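Local coordinates for protein erythromycin C-12 hydroxylase (Saccharopolyspora erythraea, PDB 2JJN) that hydroxylates the macrolactone ring of erythromycin D at C-12, using heme, NADPH and dioxygen, to give erythromycin C, at residues A341-F346 with L358-N363; T247-N252 with E279-Y284; T146-L151 with A237-G242. The protein carries 2 engineered substitutions. One frame throughout, in Å; residues are numbered along the deposited sequence.

Interaction 1 (A341-F346 with L358-N363); sequences AAQLSF and LARLEN. Engineered in segment 341-346: Leu344 (natural residue Phe). With HEM (protoporphyrin IX containing Fe), chain B; SO4 (sulfate ion), chain G.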
loop_
_atom_site.group_PDB
_atom_site.type_symbol
_atom_site.label_atom_id
_atom_site.label_comp_id
_atom_site.label_asym_id
_atom_site.label_seq_id
_atom_site.Cartn_x
_atom_site.Cartn_y
_atom_site.Cartn_z
ATOM N N ALA A 341 -8.752 17.323 5.526
ATOM C CA ALA A 341 -7.490 16.623 5.319
ATOM C C ALA A 341 -7.500 15.757 4.058
ATOM O O ALA A 341 -8.539 15.137 3.747
ATOM C CB ALA A 341 -7.185 15.768 6.543
ATOM N N ALA A 342 -6.396 15.754 3.297
ATOM C CA ALA A 342 -6.175 14.623 2.371
ATOM C C ALA A 342 -4.994 13.780 2.827
ATOM O O ALA A 342 -3.969 14.267 3.326
ATOM C CB ALA A 342 -6.026 15.033 0.865
ATOM N N GLN A 343 -5.120 12.510 2.554
ATOM C CA GLN A 343 -4.225 11.523 3.121
ATOM C C GLN A 343 -3.099 11.182 2.144
ATOM O O GLN A 343 -3.276 10.369 1.212
ATOM C CB GLN A 343 -5.077 10.288 3.407
ATOM C CG GLN A 343 -4.292 9.106 3.978
ATOM C CD GLN A 343 -3.469 9.458 5.160
ATOM O OE1 GLN A 343 -2.268 9.751 5.028
ATOM N NE2 GLN A 343 -4.088 9.453 6.346
ATOM N N LEU A 344 -1.915 11.793 2.378
ATOM C CA LEU A 344 -0.805 11.645 1.420
ATOM C C LEU A 344 -0.311 10.214 1.323
ATOM O O LEU A 344 0.374 9.824 0.353
ATOM C CB LEU A 344 0.349 12.598 1.852
ATOM C CG LEU A 344 1.538 12.613 0.896
ATOM C CD1 LEU A 344 1.200 13.093 -0.495
ATOM C CD2 LEU A 344 2.655 13.568 1.396
ATOM N N SER A 345 -0.626 9.423 2.355
ATOM C CA SER A 345 -0.205 8.014 2.278
ATOM C C SER A 345 -0.957 7.231 1.209
ATOM O O SER A 345 -0.561 6.115 0.855
ATOM C CB SER A 345 -0.335 7.356 3.636
ATOM O OG SER A 345 0.463 8.048 4.556
ATOM N N PHE A 346 -2.004 7.845 0.666
ATOM C CA PHE A 346 -2.698 7.284 -0.516
ATOM C C PHE A 346 -2.314 7.998 -1.814
ATOM O O PHE A 346 -2.878 7.690 -2.862
ATOM C CB PHE A 346 -4.223 7.400 -0.360
ATOM C CG PHE A 346 -4.829 6.424 0.609
ATOM C CD1 PHE A 346 -5.624 6.864 1.657
ATOM C CD2 PHE A 346 -4.579 5.045 0.494
ATOM C CE1 PHE A 346 -6.189 5.949 2.588
ATOM C CE2 PHE A 346 -5.150 4.129 1.416
ATOM C CZ PHE A 346 -5.941 4.594 2.460
ATOM N N LEU A 358 -11.717 0.865 0.354
ATOM C CA LEU A 358 -11.638 -0.538 0.769
ATOM C C LEU A 358 -10.576 -0.739 1.850
ATOM O O LEU A 358 -10.799 -1.450 2.825
ATOM C CB LEU A 358 -11.396 -1.441 -0.430
ATOM C CG LEU A 358 -11.221 -2.935 -0.112
ATOM C CD1 LEU A 358 -12.507 -3.421 0.657
ATOM C CD2 LEU A 358 -11.047 -3.714 -1.383
ATOM N N ALA A 359 -9.426 -0.111 1.663
ATOM C CA ALA A 359 -8.359 -0.142 2.685
ATOM C C ALA A 359 -8.879 0.353 4.026
ATOM O O ALA A 359 -8.631 -0.266 5.098
ATOM C CB ALA A 359 -7.205 0.775 2.214
ATOM N N ARG A 360 -9.582 1.479 3.996
ATOM C CA ARG A 360 -10.114 2.059 5.224
ATOM C C ARG A 360 -11.148 1.130 5.849
ATOM O O ARG A 360 -11.213 1.053 7.100
ATOM C CB ARG A 360 -10.728 3.445 4.975
ATOM C CG ARG A 360 -9.624 4.487 4.773
ATOM C CD ARG A 360 -10.241 5.796 4.250
ATOM N NE ARG A 360 -9.217 6.857 4.324
ATOM C CZ ARG A 360 -9.040 7.818 3.413
ATOM N NH1 ARG A 360 -9.759 7.808 2.305
ATOM N NH2 ARG A 360 -8.094 8.762 3.614
ATOM N N LEU A 361 -11.964 0.495 5.010
ATOM C CA LEU A 361 -13.033 -0.393 5.523
ATOM C C LEU A 361 -12.420 -1.664 6.128
ATOM O O LEU A 361 -12.794 -2.080 7.254
ATOM C CB LEU A 361 -13.973 -0.736 4.362
ATOM C CG LEU A 361 -15.112 -1.679 4.743
ATOM C CD1 LEU A 361 -16.029 -1.109 5.836
ATOM C CD2 LEU A 361 -15.904 -2.029 3.452
ATOM N N GLU A 362 -11.492 -2.260 5.421
ATOM C CA GLU A 362 -10.879 -3.471 5.946
ATOM C C GLU A 362 -10.159 -3.232 7.271
ATOM O O GLU A 362 -10.275 -4.028 8.210
ATOM C CB GLU A 362 -9.887 -4.041 4.942
ATOM C CG GLU A 362 -10.537 -4.453 3.624
ATOM C CD GLU A 362 -9.592 -5.266 2.751
ATOM O OE1 GLU A 362 -9.630 -5.133 1.509
ATOM O OE2 GLU A 362 -8.775 -6.022 3.285
ATOM N N ASN A 363 -9.482 -2.093 7.381
ATOM C CA ASN A 363 -8.700 -1.880 8.605
ATOM C C ASN A 363 -9.599 -1.395 9.756
ATOM O O ASN A 363 -9.335 -1.724 10.938
ATOM C CB ASN A 363 -7.527 -0.929 8.310
ATOM C CG ASN A 363 -6.426 -1.657 7.654
ATOM O OD1 ASN A 363 -5.610 -2.273 8.346
ATOM N ND2 ASN A 363 -6.417 -1.659 6.328
HETATM C CHA HEM B . -2.577 3.832 -5.962
HETATM C CHB HEM B . -1.308 3.467 -1.264
HETATM C CHC HEM B . -4.747 0.112 -0.628
HETATM C CHD HEM B . -5.447 -0.105 -5.437
HETATM C C1A HEM B . -2.012 4.041 -4.720
HETATM C C2A HEM B . -0.974 5.040 -4.439
HETATM C C3A HEM B . -0.615 4.930 -3.157
HETATM C C4A HEM B . -1.397 3.860 -2.570
HETATM C CMA HEM B . 0.462 5.749 -2.413
HETATM C CAA HEM B . -0.422 6.064 -5.448
HETATM C CBA HEM B . 0.665 5.462 -6.320
HETATM C CGA HEM B . 1.406 6.521 -7.139
HETATM O O1A HEM B . 1.063 7.733 -7.045
HETATM O O2A HEM B . 2.316 6.100 -7.920
HETATM C C1B HEM B . -2.152 2.520 -0.681
HETATM C C2B HEM B . -2.188 2.200 0.724
HETATM C C3B HEM B . -3.153 1.270 0.907
HETATM C C4B HEM B . -3.722 1.007 -0.410
HETATM C CMB HEM B . -1.231 2.901 1.711
HETATM C CAB HEM B . -3.621 0.527 2.173
HETATM C CBB HEM B . -3.608 1.132 3.317
HETATM C C1C HEM B . -5.229 -0.238 -1.871
HETATM C C2C HEM B . -6.258 -1.236 -2.115
HETATM C C3C HEM B . -6.451 -1.299 -3.450
HETATM C C4C HEM B . -5.561 -0.326 -4.086
HETATM C CMC HEM B . -6.948 -2.029 -0.973
HETATM C CAC HEM B . -7.388 -2.214 -4.262
HETATM C CBC HEM B . -8.619 -2.531 -3.864
HETATM C C1D HEM B . -4.717 0.914 -5.970
HETATM C C2D HEM B . -4.661 1.171 -7.373
HETATM C C3D HEM B . -3.803 2.384 -7.536
HETATM C C4D HEM B . -3.396 2.755 -6.213
HETATM C CMD HEM B . -5.351 0.361 -8.511
HETATM C CAD HEM B . -3.397 3.087 -8.844
HETATM C CBD HEM B . -4.366 4.236 -9.184
HETATM C CGD HEM B . -3.882 4.975 -10.394
HETATM O O1D HEM B . -2.726 4.801 -10.817
HETATM O O2D HEM B . -4.687 5.757 -10.941
HETATM N NA HEM B . -2.274 3.339 -3.531
HETATM N NB HEM B . -3.072 1.746 -1.382
HETATM N NC HEM B . -4.831 0.259 -3.098
HETATM N ND HEM B . -3.947 1.883 -5.295
HETATM FE FE HEM B . -3.632 1.923 -3.289
HETATM S S SO4 G . -1.495 15.477 4.186
HETATM O O1 SO4 G . -1.365 14.016 4.461
HETATM O O2 SO4 G . -0.542 15.918 3.168
HETATM O O3 SO4 G . -1.307 16.344 5.352
HETATM O O4 SO4 G . -2.781 15.801 3.585
HETATM O O HOH W 1 -1.963 0.496 -3.586
#

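Interaction 2 (T247-N252 with E279-Y284); sequences TVLLGN and EEVLRY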
loop_
_atom_site.group_PDB
_atom_site.type_symbol
_atom_site.label_atom_id
_atom_site.label_comp_id
_atom_site.label_asym_id
_atom_site.label_seq_id
_atom_site.Cartn_x
_atom_site.Cartn_y
_atom_site.Cartn_z
ATOM N N THR A 247 -2.260 -5.568 4.482
ATOM C CA THR A 247 -1.510 -6.428 5.410
ATOM C C THR A 247 -0.469 -5.633 6.255
ATOM O O THR A 247 -0.453 -5.741 7.475
ATOM C CB THR A 247 -0.795 -7.525 4.643
ATOM O OG1 THR A 247 -1.799 -8.316 3.984
ATOM C CG2 THR A 247 0.104 -8.438 5.557
ATOM N N VAL A 248 0.350 -4.829 5.600
ATOM C CA VAL A 248 1.307 -3.962 6.300
ATOM C C VAL A 248 0.606 -2.946 7.223
ATOM O O VAL A 248 1.072 -2.703 8.349
ATOM C CB VAL A 248 2.168 -3.251 5.221
ATOM C CG1 VAL A 248 2.993 -2.157 5.854
ATOM C CG2 VAL A 248 3.062 -4.342 4.489
ATOM N N LEU A 249 -0.475 -2.332 6.760
ATOM C CA LEU A 249 -1.143 -1.322 7.595
ATOM C C LEU A 249 -1.681 -1.934 8.875
ATOM O O LEU A 249 -1.496 -1.360 9.956
ATOM C CB LEU A 249 -2.265 -0.637 6.845
ATOM C CG LEU A 249 -2.984 0.442 7.660
ATOM C CD1 LEU A 249 -2.020 1.503 8.109
ATOM C CD2 LEU A 249 -4.108 1.105 6.831
ATOM N N LEU A 250 -2.320 -3.108 8.762
ATOM C CA LEU A 250 -2.920 -3.665 10.001
ATOM C C LEU A 250 -1.844 -3.988 11.028
ATOM O O LEU A 250 -2.018 -3.694 12.231
ATOM C CB LEU A 250 -3.749 -4.907 9.687
ATOM C CG LEU A 250 -4.465 -5.507 10.909
ATOM C CD1 LEU A 250 -5.374 -4.437 11.519
ATOM C CD2 LEU A 250 -5.299 -6.733 10.514
ATOM N N GLY A 251 -0.711 -4.557 10.585
ATOM C CA GLY A 251 0.449 -4.757 11.506
ATOM C C GLY A 251 0.852 -3.406 12.125
ATOM O O GLY A 251 1.084 -3.303 13.331
ATOM N N ASN A 252 0.969 -2.359 11.289
ATOM C CA ASN A 252 1.404 -1.054 11.763
ATOM C C ASN A 252 0.434 -0.490 12.777
ATOM O O ASN A 252 0.866 0.162 13.733
ATOM C CB ASN A 252 1.581 -0.088 10.581
ATOM C CG ASN A 252 2.827 -0.467 9.738
ATOM O OD1 ASN A 252 3.573 -1.398 10.099
ATOM N ND2 ASN A 252 3.095 0.307 8.671
ATOM N N GLU A 279 -6.464 6.649 10.178
ATOM C CA GLU A 279 -5.863 7.735 9.437
ATOM C C GLU A 279 -4.520 8.139 10.046
ATOM O O GLU A 279 -3.585 8.442 9.328
ATOM C CB GLU A 279 -6.792 8.967 9.417
ATOM C CG GLU A 279 -8.007 8.781 8.559
ATOM C CD GLU A 279 -7.663 8.289 7.159
ATOM O OE1 GLU A 279 -7.023 9.043 6.355
ATOM O OE2 GLU A 279 -8.072 7.156 6.861
ATOM N N GLU A 280 -4.442 8.199 11.374
ATOM C CA GLU A 280 -3.210 8.660 12.008
ATOM C C GLU A 280 -2.080 7.613 11.869
ATOM O O GLU A 280 -0.910 7.958 11.714
ATOM C CB GLU A 280 -3.457 9.040 13.466
ATOM C CG GLU A 280 -2.250 9.572 14.226
ATOM C CD GLU A 280 -1.657 10.902 13.722
ATOM O OE1 GLU A 280 -2.032 11.385 12.619
ATOM O OE2 GLU A 280 -0.784 11.427 14.469
ATOM N N VAL A 281 -2.424 6.322 11.928
ATOM C CA VAL A 281 -1.376 5.312 11.635
ATOM C C VAL A 281 -0.944 5.401 10.184
ATOM O O VAL A 281 0.249 5.305 9.882
ATOM C CB VAL A 281 -1.838 3.885 12.000
ATOM C CG1 VAL A 281 -0.706 2.873 11.570
ATOM C CG2 VAL A 281 -2.142 3.783 13.506
ATOM N N LEU A 282 -1.883 5.632 9.269
ATOM C CA LEU A 282 -1.486 5.844 7.878
ATOM C C LEU A 282 -0.510 7.011 7.755
ATOM O O LEU A 282 0.441 6.924 7.006
ATOM C CB LEU A 282 -2.711 6.161 7.020
ATOM C CG LEU A 282 -3.432 4.931 6.474
ATOM C CD1 LEU A 282 -4.848 5.330 6.028
ATOM C CD2 LEU A 282 -2.662 4.268 5.269
ATOM N N ARG A 283 -0.751 8.098 8.501
ATOM C CA ARG A 283 0.203 9.238 8.440
ATOM C C ARG A 283 1.547 8.829 9.062
ATOM O O ARG A 283 2.651 9.103 8.522
ATOM C CB ARG A 283 -0.355 10.468 9.148
ATOM C CG ARG A 283 0.568 11.675 9.012
ATOM C CD ARG A 283 0.109 12.789 9.984
ATOM N NE ARG A 283 0.325 12.414 11.403
ATOM C CZ ARG A 283 1.502 12.545 12.023
ATOM N NH1 ARG A 283 2.566 13.029 11.344
ATOM N NH2 ARG A 283 1.658 12.175 13.301
ATOM N N TYR A 284 1.466 8.186 10.233
ATOM C CA TYR A 284 2.622 7.925 11.035
ATOM C C TYR A 284 3.556 6.849 10.434
ATOM O O TYR A 284 4.790 7.008 10.477
ATOM C CB TYR A 284 2.087 7.534 12.437
ATOM C CG TYR A 284 3.084 7.526 13.557
ATOM C CD1 TYR A 284 3.568 8.721 14.069
ATOM C CD2 TYR A 284 3.456 6.327 14.133
ATOM C CE1 TYR A 284 4.462 8.684 15.165
ATOM C CE2 TYR A 284 4.329 6.286 15.218
ATOM C CZ TYR A 284 4.810 7.435 15.706
ATOM O OH TYR A 284 5.698 7.305 16.782
#

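Interaction 3 (T146-L151 with A237-G242); sequences TIVAEL and ALLLAG. With HEM (protoporphyrin IX containing Fe), chain B.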
loop_
_atom_site.group_PDB
_atom_site.type_symbol
_atom_site.label_atom_id
_atom_site.label_comp_id
_atom_site.label_asym_id
_atom_site.label_seq_id
_atom_site.Cartn_x
_atom_site.Cartn_y
_atom_site.Cartn_z
ATOM N N THR A 146 -8.406 -12.789 0.743
ATOM C CA THR A 146 -9.677 -13.477 0.697
ATOM C C THR A 146 -10.702 -12.524 0.146
ATOM O O THR A 146 -11.479 -12.889 -0.761
ATOM C CB THR A 146 -10.072 -13.996 2.109
ATOM O OG1 THR A 146 -9.156 -15.042 2.442
ATOM C CG2 THR A 146 -11.474 -14.579 2.108
ATOM N N ILE A 147 -10.690 -11.299 0.665
ATOM C CA ILE A 147 -11.688 -10.310 0.271
ATOM C C ILE A 147 -11.551 -9.896 -1.189
ATOM O O ILE A 147 -12.557 -9.875 -1.928
ATOM C CB ILE A 147 -11.680 -9.121 1.245
ATOM C CG1 ILE A 147 -12.076 -9.639 2.645
ATOM C CG2 ILE A 147 -12.622 -8.004 0.813
ATOM C CD1 ILE A 147 -13.487 -10.268 2.719
ATOM N N VAL A 148 -10.335 -9.576 -1.610
ATOM C CA VAL A 148 -10.215 -9.063 -2.992
ATOM C C VAL A 148 -10.398 -10.209 -3.986
ATOM O O VAL A 148 -10.951 -9.988 -5.090
ATOM C CB VAL A 148 -8.908 -8.242 -3.210
ATOM C CG1 VAL A 148 -8.652 -7.997 -4.698
ATOM C CG2 VAL A 148 -8.987 -6.926 -2.451
ATOM N N ALA A 149 -9.990 -11.429 -3.638
ATOM C CA ALA A 149 -10.254 -12.571 -4.530
ATOM C C ALA A 149 -11.763 -12.758 -4.712
ATOM O O ALA A 149 -12.244 -12.944 -5.833
ATOM C CB ALA A 149 -9.598 -13.846 -4.038
ATOM N N GLU A 150 -12.538 -12.625 -3.639
ATOM C CA GLU A 150 -13.990 -12.791 -3.769
ATOM C C GLU A 150 -14.612 -11.634 -4.548
ATOM O O GLU A 150 -15.574 -11.800 -5.346
ATOM C CB GLU A 150 -14.619 -12.891 -2.384
ATOM C CG GLU A 150 -14.287 -14.225 -1.756
ATOM C CD GLU A 150 -14.893 -14.425 -0.363
ATOM O OE1 GLU A 150 -15.624 -13.520 0.121
ATOM O OE2 GLU A 150 -14.625 -15.505 0.216
ATOM N N LEU A 151 -14.074 -10.451 -4.334
ATOM C CA LEU A 151 -14.540 -9.293 -5.075
ATOM C C LEU A 151 -14.327 -9.556 -6.555
ATOM O O LEU A 151 -15.225 -9.309 -7.375
ATOM C CB LEU A 151 -13.723 -8.090 -4.709
ATOM C CG LEU A 151 -13.940 -6.813 -5.513
ATOM C CD1 LEU A 151 -15.383 -6.397 -5.466
ATOM C CD2 LEU A 151 -13.016 -5.733 -4.986
ATOM N N ALA A 237 -2.724 -5.651 -10.474
ATOM C CA ALA A 237 -2.403 -4.427 -9.687
ATOM C C ALA A 237 -3.350 -4.298 -8.526
ATOM O O ALA A 237 -2.948 -4.038 -7.381
ATOM C CB ALA A 237 -2.538 -3.206 -10.537
ATOM N N LEU A 238 -4.636 -4.434 -8.824
ATOM C CA LEU A 238 -5.655 -4.241 -7.809
ATOM C C LEU A 238 -5.419 -5.246 -6.704
ATOM O O LEU A 238 -5.397 -4.891 -5.509
ATOM C CB LEU A 238 -7.059 -4.425 -8.426
ATOM C CG LEU A 238 -8.204 -3.887 -7.583
ATOM C CD1 LEU A 238 -8.286 -2.400 -7.755
ATOM C CD2 LEU A 238 -9.496 -4.530 -8.100
ATOM N N LEU A 239 -5.167 -6.497 -7.103
ATOM C CA LEU A 239 -4.941 -7.598 -6.184
ATOM C C LEU A 239 -3.717 -7.382 -5.296
ATOM O O LEU A 239 -3.835 -7.402 -4.064
ATOM C CB LEU A 239 -4.789 -8.934 -6.962
ATOM C CG LEU A 239 -4.852 -10.312 -6.302
ATOM C CD1 LEU A 239 -6.153 -10.610 -5.559
ATOM C CD2 LEU A 239 -4.656 -11.364 -7.392
ATOM N N LEU A 240 -2.557 -7.200 -5.910
ATOM C CA LEU A 240 -1.332 -6.953 -5.135
ATOM C C LEU A 240 -1.373 -5.645 -4.338
ATOM O O LEU A 240 -0.922 -5.628 -3.173
ATOM C CB LEU A 240 -0.122 -6.942 -6.053
ATOM C CG LEU A 240 0.061 -8.220 -6.852
ATOM C CD1 LEU A 240 1.238 -8.022 -7.780
ATOM C CD2 LEU A 240 0.258 -9.464 -5.971
ATOM N N ALA A 241 -1.863 -4.565 -4.963
ATOM C CA ALA A 241 -1.908 -3.228 -4.335
ATOM C C ALA A 241 -2.776 -3.230 -3.109
ATOM O O ALA A 241 -2.512 -2.493 -2.130
ATOM C CB ALA A 241 -2.432 -2.180 -5.322
ATOM N N GLY A 242 -3.831 -4.022 -3.147
ATOM C CA GLY A 242 -4.763 -4.065 -2.022
ATOM C C GLY A 242 -4.262 -5.000 -0.967
ATOM O O GLY A 242 -4.639 -4.920 0.219
HETATM C CHA HEM B . -2.577 3.832 -5.962
HETATM C CHB HEM B . -1.308 3.467 -1.264
HETATM C CHC HEM B . -4.747 0.112 -0.628
HETATM C CHD HEM B . -5.447 -0.105 -5.437
HETATM C C1A HEM B . -2.012 4.041 -4.720
HETATM C C2A HEM B . -0.974 5.040 -4.439
HETATM C C3A HEM B . -0.615 4.930 -3.157
HETATM C C4A HEM B . -1.397 3.860 -2.570
HETATM C CMA HEM B . 0.462 5.749 -2.413
HETATM C CAA HEM B . -0.422 6.064 -5.448
HETATM C CBA HEM B . 0.665 5.462 -6.320
HETATM C CGA HEM B . 1.406 6.521 -7.139
HETATM O O1A HEM B . 1.063 7.733 -7.045
HETATM O O2A HEM B . 2.316 6.100 -7.920
HETATM C C1B HEM B . -2.152 2.520 -0.681
HETATM C C2B HEM B . -2.188 2.200 0.724
HETATM C C3B HEM B . -3.153 1.270 0.907
HETATM C C4B HEM B . -3.722 1.007 -0.410
HETATM C CMB HEM B . -1.231 2.901 1.711
HETATM C CAB HEM B . -3.621 0.527 2.173
HETATM C CBB HEM B . -3.608 1.132 3.317
HETATM C C1C HEM B . -5.229 -0.238 -1.871
HETATM C C2C HEM B . -6.258 -1.236 -2.115
HETATM C C3C HEM B . -6.451 -1.299 -3.450
HETATM C C4C HEM B . -5.561 -0.326 -4.086
HETATM C CMC HEM B . -6.948 -2.029 -0.973
HETATM C CAC HEM B . -7.388 -2.214 -4.262
HETATM C CBC HEM B . -8.619 -2.531 -3.864
HETATM C C1D HEM B . -4.717 0.914 -5.970
HETATM C C2D HEM B . -4.661 1.171 -7.373
HETATM C C3D HEM B . -3.803 2.384 -7.536
HETATM C C4D HEM B . -3.396 2.755 -6.213
HETATM C CMD HEM B . -5.351 0.361 -8.511
HETATM C CAD HEM B . -3.397 3.087 -8.844
HETATM C CBD HEM B . -4.366 4.236 -9.184
HETATM C CGD HEM B . -3.882 4.975 -10.394
HETATM O O1D HEM B . -2.726 4.801 -10.817
HETATM O O2D HEM B . -4.687 5.757 -10.941
HETATM N NA HEM B . -2.274 3.339 -3.531
HETATM N NB HEM B . -3.072 1.746 -1.382
HETATM N NC HEM B . -4.831 0.259 -3.098
HETATM N ND HEM B . -3.947 1.883 -5.295
HETATM FE FE HEM B . -3.632 1.923 -3.289
HETATM O O HOH W 1 -1.963 0.496 -3.586
#

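Interaction 1 (A341-F346 with L358-N363)
Phe346, in the 3-10 turn 344-346, faces Ala359 on helix 356-374 with their CA atoms 9.9 Å apart, so side chains alone bridge the two backbones. The center of the contact is the Phe346 ring. Its CE1 sits over the middle of the Arg360 guanidinium, 3.5 Å from Arg360 CZ, and the two planes stand 76° apart. The ring therefore touches the guanidinium with one carbon and does not stack flat on it. Across CZ from CE1, Phe346 CE2 meets Ala359 CB at 4.0 Å; a methyl group suits this place because it leaves room for both ring and porphyrin. The rim of the same ring also meets the heme, with Phe346 CE2 3.5 Å from HEM C3B.

An extended chain from CG to NE carries the Arg360 guanidinium out to the loop. There Gln343 CB lies at the edge of the guanidinium, near its plane, 3.4 Å from Arg360 NH2. Gln343 bends at its second torsion (chi2 52°), which folds its amide back on its own turn: Gln343 OE1 accepts the N-H of Ser345 at 3.2 Å, in the carbonyl plane and on a lone pair. Both polar ends find a shared partner outside, since Arg360 NE forms a salt bridge with Glu279 and Gln343 NE2 a hydrogen bond with it.

Phe346 opens the cysteine-loop signature of P450s and is joined to Cys353, the axial heme ligand, by backbone hydrogen bonding. Its ring lines the proximal side of the heme beside that cysteine, and the Glu279 bridge probably offsets the charge of the guanidinium lying against it.

Interaction 2 (T247-N252 with E279-Y284)
Leu249 and Asn252, one turn apart on helix 228-259, receive Val281 and Leu282 of helix 274-284, where the segment axes run 103° apart and approach to 10.0 Å. The first torsion of Leu249 (chi1 -179°) places CG opposite its backbone N and carries both methyls to the neighboring helix. Its two branches divide the work: Leu249 CD1 rests 3.9 Å from Val281 CG1, while Leu249 CD2 lies 3.8 Å from Leu282 CD2. The two leucine side chains cross at about a right angle. Leu282 turns the other way at its first torsion (chi1 -87°), with CG beside its own N, and reaches Leu249 with CD2 and CG.

Beta-branched Val281 is short enough to press against the Asn252 backbone, where Val281 CG1 is 3.8 Å from Asn252 C. The amide of Asn252 serves other partners, among them Arg255 through OD1 and the carbonyls of Arg285 and Leu394 through ND2.

On helix 274-284, Arg283 grips Glu280 side-on, NE to OE1 and NH2 to OE2, both at 2.8 Å. This is the P450 ExxR pair, and Arg336 also bridges to Glu280. Apolar branches thus join the two helices, while the buried charges are paired within the helix and with the loop carrying Arg336.

Interaction 3 (T146-L151 with A237-G242)
Val148 of helix 142-152 packs on Leu239 of the long helix 228-259, the I-helix of the P450 fold, which crosses the distal side of the heme. The CA atoms of these two residues are 6.3 Å apart, and Val148 CG1 touches Leu239 CD1 at 3.7 Å, the side chains meeting at a slant. Val148 CG1 stands opposite its backbone N (chi1 167°), which directs this branch at the I-helix. Both residues were modeled in two conformers, so the exact CG1-CD1 distance is less certain than the packing itself. Branched aliphatic groups suit a boundary with no hydrogen bond between the segments.

The heme lies beyond this boundary. Leu238 CD1 approaches HEM CAC of a vinyl group at 3.6 Å, and Gly242 CA comes to 3.2 Å from HEM CMC, so the missing side chain lets the helix run close to the porphyrin. Ala241 and Gly242 begin the I-helix (A/G)Gx(D/E)T motif, whose threonine position is Thr245 here; Thr245 OG1 is hydrogen-bonded to Ala241 O. The same carbonyl receives a weak bond, 3.4 Å long, from the water on the heme iron.

Outward, helix 142-152 has the I-helix on its Val148 side and helix 115-127 against Ile147. Helix 212-218 borders both helices through Leu212, touched by Leu151 and Leu238, while helix 180-206 covers the I-helix at Leu239 with Leu193 and Leu197.

Along the chain the contacts close in the order interaction 3, interaction 2, interaction 1. Helix 228-259 serves both interaction 3 and interaction 2, whose centers lie about 18 Å apart without touching. Interaction 1 touches both: its center is about 9 Å from that of interaction 2, where Ser345 OG probably hydrogen-bonds with Leu282 O, and about 16 Å from that of interaction 3, where Leu358 packs on Val148. All three border the heme: interaction 1 from the cysteine side, interaction 3 from the water side, and interaction 2 through Leu249 and Leu282. Together they tie the I-helix, the ExxR helix, helix 142-152 and the cysteine loop with helix 356-374 into the heme-binding core.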